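Local coordinates for protein gamma-glutamyl-gamma-aminobutyraldehyde dehydrogenase (Burkholderia cenocepacia, PDB 4LIH) that probably oxidises aldehydes such as gamma-glutamyl-gamma-aminobutyraldehyde to carboxylic acids with an NAD(P)+ coenzyme, at residues L111-D116 against N176-M181; S279-L284 against N461-G466. All blocks are in the same frame, centred on the assembly; numbering follows the deposited sequence.

Contact 1 (L111-D116 against N176-M181)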
ATOM      1  N   LEU A 111     -32.453 -12.383 -19.875  1.00 10.65           N
ATOM      2  CA  LEU A 111     -33.149 -13.169 -20.921  1.00 10.70           C
ATOM      3  C   LEU A 111     -32.358 -13.198 -22.235  1.00 10.47           C
ATOM      4  O   LEU A 111     -32.266 -14.228 -22.885  1.00 10.54           O
ATOM      5  CB  LEU A 111     -34.595 -12.674 -21.101  1.00 11.07           C
ATOM      6  CG  LEU A 111     -35.422 -13.320 -22.247  1.00 11.34           C
ATOM      7  CD1 LEU A 111     -35.712 -14.797 -21.978  1.00 11.50           C
ATOM      8  CD2 LEU A 111     -36.715 -12.543 -22.417  1.00 11.61           C
ATOM      9  N   LEU A 112     -31.763 -12.073 -22.627  1.00 10.23           N
ATOM     10  CA  LEU A 112     -30.886 -12.038 -23.783  1.00 10.08           C
ATOM     11  C   LEU A 112     -29.731 -13.027 -23.650  1.00  9.83           C
ATOM     12  O   LEU A 112     -29.463 -13.762 -24.604  1.00  9.90           O
ATOM     13  CB  LEU A 112     -30.316 -10.635 -24.003  1.00 10.08           C
ATOM     14  CG  LEU A 112     -31.283  -9.594 -24.482  1.00 10.30           C
ATOM     15  CD1 LEU A 112     -30.638  -8.224 -24.349  1.00 10.31           C
ATOM     16  CD2 LEU A 112     -31.635  -9.873 -25.948  1.00 10.40           C
ATOM     17  N   GLU A 113     -29.086 -13.060 -22.477  1.00  9.56           N
ATOM     18  CA  GLU A 113     -27.957 -13.962 -22.213  1.00  9.41           C
ATOM     19  C   GLU A 113     -28.340 -15.433 -22.285  1.00  9.32           C
ATOM     20  O   GLU A 113     -27.558 -16.248 -22.772  1.00  9.18           O
ATOM     21  CB  GLU A 113     -27.343 -13.688 -20.811  1.00  9.45           C
ATOM     22  CG  GLU A 113     -25.917 -14.227 -20.579  1.00  9.37           C
ATOM     23  CD  GLU A 113     -24.870 -13.283 -21.143  1.00  9.42           C
ATOM     24  OE1 GLU A 113     -25.099 -12.681 -22.199  1.00  9.70           O
ATOM     25  OE2 GLU A 113     -23.849 -13.071 -20.504  1.00  9.39           O
ATOM     26  N   THR A 114     -29.508 -15.756 -21.734  1.00  9.34           N
ATOM     27  CA  THR A 114     -30.048 -17.128 -21.680  1.00  9.33           C
ATOM     28  C   THR A 114     -30.451 -17.568 -23.102  1.00  9.50           C
ATOM     29  O   THR A 114     -30.126 -18.665 -23.507  1.00  9.41           O
ATOM     30  CB  THR A 114     -31.263 -17.216 -20.717  1.00  9.37           C
ATOM     31  OG1 THR A 114     -30.823 -17.132 -19.346  1.00  9.26           O
ATOM     32  CG2 THR A 114     -32.061 -18.491 -20.925  1.00  9.41           C
ATOM     33  N   LEU A 115     -31.107 -16.682 -23.860  1.00  9.71           N
ATOM     34  CA  LEU A 115     -31.410 -16.992 -25.272  1.00  9.94           C
ATOM     35  C   LEU A 115     -30.199 -17.186 -26.165  1.00  9.99           C
ATOM     36  O   LEU A 115     -30.168 -18.109 -26.973  1.00 10.05           O
ATOM     37  CB  LEU A 115     -32.281 -15.890 -25.895  1.00 10.11           C
ATOM     38  CG  LEU A 115     -33.663 -15.779 -25.277  1.00 10.30           C
ATOM     39  CD1 LEU A 115     -34.333 -14.473 -25.748  1.00 10.34           C
ATOM     40  CD2 LEU A 115     -34.508 -16.995 -25.599  1.00 10.51           C
ATOM     41  N   ASP A 116     -29.212 -16.308 -25.995  1.00  9.92           N
ATOM     42  CA  ASP A 116     -28.034 -16.205 -26.854  1.00  9.97           C
ATOM     43  C   ASP A 116     -27.069 -17.379 -26.621  1.00  9.87           C
ATOM     44  O   ASP A 116     -26.531 -17.962 -27.568  1.00  9.84           O
ATOM     45  CB  ASP A 116     -27.355 -14.843 -26.545  1.00 10.03           C
ATOM     46  CG  ASP A 116     -26.462 -14.323 -27.670  1.00 10.24           C
ATOM     47  OD1 ASP A 116     -26.463 -14.948 -28.757  1.00 10.54           O
ATOM     48  OD2 ASP A 116     -25.767 -13.271 -27.466  1.00 10.14           O
ATOM     49  N   ASN A 176     -18.931 -18.058 -23.099  1.00  9.93           N
ATOM     50  CA  ASN A 176     -19.414 -18.862 -21.957  1.00  9.93           C
ATOM     51  C   ASN A 176     -20.000 -17.981 -20.856  1.00  9.67           C
ATOM     52  O   ASN A 176     -20.976 -18.387 -20.173  1.00  9.71           O
ATOM     53  CB  ASN A 176     -18.356 -19.832 -21.428  1.00  9.95           C
ATOM     54  CG  ASN A 176     -17.109 -19.132 -20.926  1.00 10.16           C
ATOM     55  OD1 ASN A 176     -16.737 -18.048 -21.408  1.00 10.40           O
ATOM     56  ND2 ASN A 176     -16.491 -19.704 -19.894  1.00 10.10           N
ATOM     57  N   PHE A 177     -19.418 -16.792 -20.686  1.00  9.36           N
ATOM     58  CA  PHE A 177     -19.923 -15.764 -19.775  1.00  9.18           C
ATOM     59  C   PHE A 177     -19.893 -14.423 -20.499  1.00  9.02           C
ATOM     60  O   PHE A 177     -19.050 -13.569 -20.150  1.00  8.90           O
ATOM     61  CB  PHE A 177     -19.075 -15.654 -18.477  1.00  9.05           C
ATOM     62  CG  PHE A 177     -19.179 -16.850 -17.597  1.00  9.12           C
ATOM     63  CD1 PHE A 177     -20.178 -16.941 -16.659  1.00  9.11           C
ATOM     64  CD2 PHE A 177     -18.310 -17.931 -17.780  1.00  9.05           C
ATOM     65  CE1 PHE A 177     -20.314 -18.075 -15.893  1.00  9.29           C
ATOM     66  CE2 PHE A 177     -18.455 -19.074 -16.997  1.00  9.15           C
ATOM     67  CZ  PHE A 177     -19.464 -19.151 -16.089  1.00  9.23           C
ATOM     68  N   PRO A 178     -20.782 -14.225 -21.499  1.00  8.97           N
ATOM     69  CA  PRO A 178     -20.644 -13.060 -22.370  1.00  9.09           C
ATOM     70  C   PRO A 178     -20.667 -11.735 -21.632  1.00  9.04           C
ATOM     71  O   PRO A 178     -19.722 -10.981 -21.752  1.00  8.86           O
ATOM     72  CB  PRO A 178     -21.823 -13.174 -23.364  1.00  9.13           C
ATOM     73  CG  PRO A 178     -22.210 -14.626 -23.296  1.00  9.21           C
ATOM     74  CD  PRO A 178     -21.879 -15.117 -21.930  1.00  9.14           C
ATOM     75  N   ILE A 179     -21.716 -11.443 -20.892  1.00  9.21           N
ATOM     76  CA  ILE A 179     -21.773 -10.137 -20.239  1.00  9.57           C
ATOM     77  C   ILE A 179     -20.754 -10.005 -19.095  1.00  9.72           C
ATOM     78  O   ILE A 179     -20.142  -8.935 -18.913  1.00  9.84           O
ATOM     79  CB  ILE A 179     -23.200  -9.718 -19.800  1.00  9.67           C
ATOM     80  CG1 ILE A 179     -23.206  -8.181 -19.565  1.00  9.63           C
ATOM     81  CG2 ILE A 179     -23.683 -10.511 -18.592  1.00  9.70           C
ATOM     82  CD1 ILE A 179     -24.506  -7.700 -18.971  1.00  9.82           C
ATOM     83  N   LEU A 180     -20.511 -11.105 -18.395  0.50  9.88           N
ATOM     84  CA  LEU A 180     -19.691 -11.087 -17.200  0.50 10.05           C
ATOM     85  C   LEU A 180     -18.208 -10.902 -17.547  0.50 10.25           C
ATOM     86  O   LEU A 180     -17.527 -10.041 -16.963  0.50 10.09           O
ATOM     87  CB  LEU A 180     -19.990 -12.332 -16.370  0.50 10.01           C
ATOM     88  CG  LEU A 180     -19.255 -12.564 -15.048  0.50 10.03           C
ATOM     89  CD1 LEU A 180     -17.826 -13.035 -15.282  0.50  9.89           C
ATOM     90  CD2 LEU A 180     -19.313 -11.297 -14.221  0.50 10.03           C
ATOM     91  N   MET A 181     -17.718 -11.667 -18.521  1.00 10.67           N
ATOM     92  CA  MET A 181     -16.327 -11.509 -18.992  1.00 11.52           C
ATOM     93  C   MET A 181     -16.124 -10.184 -19.661  1.00 10.76           C
ATOM     94  O   MET A 181     -15.096  -9.540 -19.469  1.00 10.92           O
ATOM     95  CB  MET A 181     -15.871 -12.640 -19.931  1.00 13.25           C
ATOM     96  CG  MET A 181     -15.645 -13.976 -19.220  1.00 15.15           C
ATOM     97  SD  MET A 181     -14.597 -14.046 -17.737  1.00 19.74           S
ATOM     98  CE  MET A 181     -13.171 -13.048 -18.315  1.00 18.51           C
TER
HETATM   99  O   HOH W   1     -22.072 -13.677 -18.499  1.00  7.83           O
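The carboxylate of E113, on helix 106-117, meets the first turn of helix 178-191 in a buried contact between a glutamate side chain and the N-terminal turn of a helix, its centre about 10 Å from the centre of the chain. E113 supplies nearly all of it on its own side, while P178 and I179 answer from the helix start. CG stands anti to the backbone N (chi1 -161°) and the chain then bends at chi2, which delivers the carboxylate to the new helix. OE2 accepts the backbone N-H of I179 at 2.7 Å, almost straight at 173°, through its syn lone pair, on the side of OE1. Water 1 donates to the same OE2 at 2.7 Å and accepts the N-H of L180 at 3.0 Å, so two successive amides of the first turn are served by one oxygen, directly and through water. Carbon atoms of P178 and I179 press on the same end: P178 CD lies 3.2 Å from E113 OE2, I179 CG2 also approaches OE2 to 3.2 Å, and P178 CB is 3.5 Å from OE1. The side chains of E113 and P178 cross at a slant. OE1 is hydrogen-bonded to T207 OG1, and D116 OD2 accepts the N-H of L206, so helix 106-117 also meets the start of helix 206-218. A carboxylate at the amino end of a helix faces the positive end of its dipole, which would probably stabilise a negative charge there. F177 is the N-cap residue, and N176 hydrogen-bonds a bound MES through ND2. The segment carries the Asn-Phe-Pro sequence familiar in aldehyde dehydrogenases, whose asparagine in relatives helps to form the oxyanion hole, and N176 probably does the same here.

Contact 2 (S279-L284 against N461-G466)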
ATOM      1  N   SER A 279      -8.275 -27.627 -14.024  1.00  7.93           N
ATOM      2  CA  SER A 279      -8.070 -27.292 -12.614  1.00  8.01           C
ATOM      3  C   SER A 279      -8.345 -28.504 -11.714  1.00  8.14           C
ATOM      4  O   SER A 279      -9.395 -29.114 -11.829  1.00  8.19           O
ATOM      5  CB  SER A 279      -9.005 -26.155 -12.198  1.00  8.00           C
ATOM      6  OG  SER A 279      -8.722 -24.998 -12.956  1.00  7.97           O
ATOM      7  N   PRO A 280      -7.444 -28.798 -10.781  1.00  8.19           N
ATOM      8  CA  PRO A 280      -7.634 -29.950  -9.876  1.00  8.35           C
ATOM      9  C   PRO A 280      -8.316 -29.554  -8.563  1.00  8.51           C
ATOM     10  O   PRO A 280      -8.067 -28.469  -8.031  1.00  8.53           O
ATOM     11  CB  PRO A 280      -6.207 -30.390  -9.625  1.00  8.33           C
ATOM     12  CG  PRO A 280      -5.500 -29.054  -9.534  1.00  8.24           C
ATOM     13  CD  PRO A 280      -6.049 -28.321 -10.734  1.00  8.16           C
ATOM     14  N   ASN A 281      -9.205 -30.428  -8.097  1.00  8.80           N
ATOM     15  CA  ASN A 281     -10.013 -30.268  -6.896  1.00  9.00           C
ATOM     16  C   ASN A 281      -9.707 -31.462  -5.995  1.00  9.32           C
ATOM     17  O   ASN A 281     -10.151 -32.562  -6.274  1.00  9.22           O
ATOM     18  CB  ASN A 281     -11.478 -30.241  -7.312  1.00  8.93           C
ATOM     19  CG  ASN A 281     -12.447 -29.929  -6.176  1.00  9.02           C
ATOM     20  OD1 ASN A 281     -12.101 -29.484  -5.055  1.00  8.99           O
ATOM     21  ND2 ASN A 281     -13.693 -30.212  -6.463  1.00  9.04           N
ATOM     22  N   ILE A 282      -8.911 -31.218  -4.936  1.00  9.62           N
ATOM     23  CA  ILE A 282      -8.326 -32.279  -4.106  1.00 10.01           C
ATOM     24  C   ILE A 282      -9.103 -32.527  -2.814  1.00 10.38           C
ATOM     25  O   ILE A 282      -9.230 -31.633  -2.000  1.00 10.65           O
ATOM     26  CB  ILE A 282      -6.896 -31.928  -3.711  1.00 10.03           C
ATOM     27  CG1 ILE A 282      -6.090 -31.595  -4.985  1.00 10.01           C
ATOM     28  CG2 ILE A 282      -6.338 -33.095  -2.880  1.00 10.21           C
ATOM     29  CD1 ILE A 282      -4.660 -31.155  -4.753  1.00  9.98           C
ATOM     30  N   VAL A 283      -9.628 -33.730  -2.628  1.00 10.85           N
ATOM     31  CA  VAL A 283     -10.448 -34.028  -1.443  1.00 11.36           C
ATOM     32  C   VAL A 283      -9.737 -35.049  -0.607  1.00 11.83           C
ATOM     33  O   VAL A 283      -9.551 -36.170  -1.037  1.00 11.90           O
ATOM     34  CB  VAL A 283     -11.833 -34.529  -1.798  1.00 11.37           C
ATOM     35  CG1 VAL A 283     -12.690 -34.658  -0.562  1.00 11.52           C
ATOM     36  CG2 VAL A 283     -12.500 -33.609  -2.762  1.00 11.26           C
ATOM     37  N   LEU A 284      -9.355 -34.616   0.599  1.00 12.49           N
ATOM     38  CA  LEU A 284      -8.650 -35.415   1.558  1.00 12.88           C
ATOM     39  C   LEU A 284      -9.579 -36.064   2.600  1.00 13.57           C
ATOM     40  O   LEU A 284     -10.675 -35.589   2.845  1.00 13.69           O
ATOM     41  CB  LEU A 284      -7.599 -34.575   2.257  1.00 13.00           C
ATOM     42  CG  LEU A 284      -6.492 -34.068   1.334  1.00 13.01           C
ATOM     43  CD1 LEU A 284      -5.734 -32.926   1.958  1.00 13.10           C
ATOM     44  CD2 LEU A 284      -5.566 -35.219   1.032  1.00 13.35           C
ATOM     45  N   ASN A 461     -11.547 -25.720   0.979  1.00  9.03           N
ATOM     46  CA  ASN A 461     -12.876 -26.094   1.492  1.00  9.16           C
ATOM     47  C   ASN A 461     -14.003 -25.327   0.821  1.00  9.03           C
ATOM     48  O   ASN A 461     -15.014 -25.058   1.429  1.00  8.79           O
ATOM     49  CB  ASN A 461     -12.946 -25.999   3.039  1.00  9.39           C
ATOM     50  CG  ASN A 461     -11.889 -26.806   3.709  1.00  9.59           C
ATOM     51  OD1 ASN A 461     -11.437 -27.803   3.154  1.00  9.84           O
ATOM     52  ND2 ASN A 461     -11.501 -26.425   4.936  1.00  9.72           N
ATOM     53  N   CYS A 462     -13.775 -25.031  -0.470  1.00  8.91           N
ATOM     54  CA  CYS A 462     -14.712 -24.414  -1.338  1.00  9.03           C
ATOM     55  C   CYS A 462     -14.212 -24.622  -2.767  1.00  9.10           C
ATOM     56  O   CYS A 462     -13.164 -25.251  -2.986  1.00  9.22           O
ATOM     57  CB  CYS A 462     -14.942 -22.900  -1.023  1.00  9.00           C
ATOM     58  SG  CYS A 462     -13.503 -21.851  -1.119  1.00  8.89           S
ATOM     59  N   TYR A 463     -15.016 -24.182  -3.711  1.00  9.17           N
ATOM     60  CA  TYR A 463     -14.622 -24.208  -5.126  1.00  9.27           C
ATOM     61  C   TYR A 463     -15.494 -23.174  -5.822  1.00  9.51           C
ATOM     62  O   TYR A 463     -16.675 -23.157  -5.638  1.00  9.51           O
ATOM     63  CB  TYR A 463     -14.832 -25.556  -5.789  1.00  9.20           C
ATOM     64  CG  TYR A 463     -13.988 -25.652  -6.995  1.00  8.95           C
ATOM     65  CD1 TYR A 463     -14.402 -25.064  -8.206  1.00  8.92           C
ATOM     66  CD2 TYR A 463     -12.777 -26.296  -6.945  1.00  8.92           C
ATOM     67  CE1 TYR A 463     -13.596 -25.122  -9.340  1.00  8.80           C
ATOM     68  CE2 TYR A 463     -11.922 -26.325  -8.061  1.00  8.89           C
ATOM     69  CZ  TYR A 463     -12.354 -25.759  -9.256  1.00  8.72           C
ATOM     70  OH  TYR A 463     -11.526 -25.784 -10.345  1.00  8.53           O
ATOM     71  N   ASP A 464     -14.870 -22.284  -6.580  1.00  9.98           N
ATOM     72  CA  ASP A 464     -15.585 -21.244  -7.339  1.00 10.47           C
ATOM     73  C   ASP A 464     -16.488 -20.466  -6.404  1.00 10.33           C
ATOM     74  O   ASP A 464     -17.607 -20.195  -6.741  1.00 10.42           O
ATOM     75  CB  ASP A 464     -16.370 -21.870  -8.516  1.00 11.25           C
ATOM     76  CG  ASP A 464     -16.996 -20.843  -9.437  1.00 12.26           C
ATOM     77  OD1 ASP A 464     -16.366 -19.760  -9.649  1.00 12.91           O
ATOM     78  OD2 ASP A 464     -18.109 -21.143  -9.984  1.00 13.44           O
ATOM     79  N   GLU A 465     -15.937 -20.094  -5.250  1.00 10.20           N
ATOM     80  CA  GLU A 465     -16.662 -19.581  -4.108  1.00 10.12           C
ATOM     81  C   GLU A 465     -16.907 -18.105  -4.319  1.00 10.10           C
ATOM     82  O   GLU A 465     -15.956 -17.303  -4.482  1.00  9.77           O
ATOM     83  CB  GLU A 465     -15.830 -19.779  -2.834  1.00 10.16           C
ATOM     84  CG  GLU A 465     -16.371 -19.144  -1.548  1.00 10.35           C
ATOM     85  CD  GLU A 465     -17.644 -19.787  -1.030  1.00 10.56           C
ATOM     86  OE1 GLU A 465     -17.830 -20.976  -1.302  1.00 10.49           O
ATOM     87  OE2 GLU A 465     -18.464 -19.113  -0.310  1.00 10.63           O
ATOM     88  N   GLY A 466     -18.177 -17.746  -4.329  1.00  9.99           N
ATOM     89  CA  GLY A 466     -18.569 -16.358  -4.475  1.00 10.24           C
ATOM     90  C   GLY A 466     -18.099 -15.685  -5.742  1.00 10.29           C
ATOM     91  O   GLY A 466     -17.924 -16.335  -6.809  1.00 10.33           O
TER
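Y463 leans from the loop after strand 457-460 against S279, P280 and N281 of the segment 279-284. From CB, directed at that segment, the ring leaves with CG anti to the backbone N (chi1 -159°), which lays one long side of it along N281. CD2 comes within 3.7 Å of N281 CG and 3.8 Å of N281 OD1; the amide plane is turned 49° from the ring, and the two groups meet by van der Waals contact. One atom further, CE2 lies 4.0 Å from N281 CB and 4.4 Å from P280 O, the latter near the plane of the ring at its edge. OD1 of N281 is occupied by the indole N-H of W439. Strand 280-283 lies between strands 314-318 and 435-439, parallel to both, in the sheet of what is, by family resemblance, the catalytic domain; helix 290-302 packs on Y463 through T296 and A300, and the W459 ring meets it at about 45°. At the tip, OH comes close to S279 CB, 3.2 Å away, again at the ring edge. The hydroxyl is hydrogen-bonded to the carbonyl oxygen of T310, which directly follows the cysteine that is probably the nucleophile, as in the family.

How the contacts relate
Contact 1 closes in sequence before contact 2 opens, and their centres lie 25 Å apart, with nearest atoms about 7 Å apart and no touch. Both lie at a similar remove from the predicted active-site residue E274: the side chain of L180 in contact 1 is about 10 Å from that of E274, and the side chain of S279 in contact 2 about 11 Å. The loop after helix 290-302 runs between them, reaching N176 of contact 1 by hydrogen bonds from N304 and E307, and Y463 of contact 2 at T310. The bound MES, probably from the crystallisation liquor, lies about 3 Å from the F177 side chain.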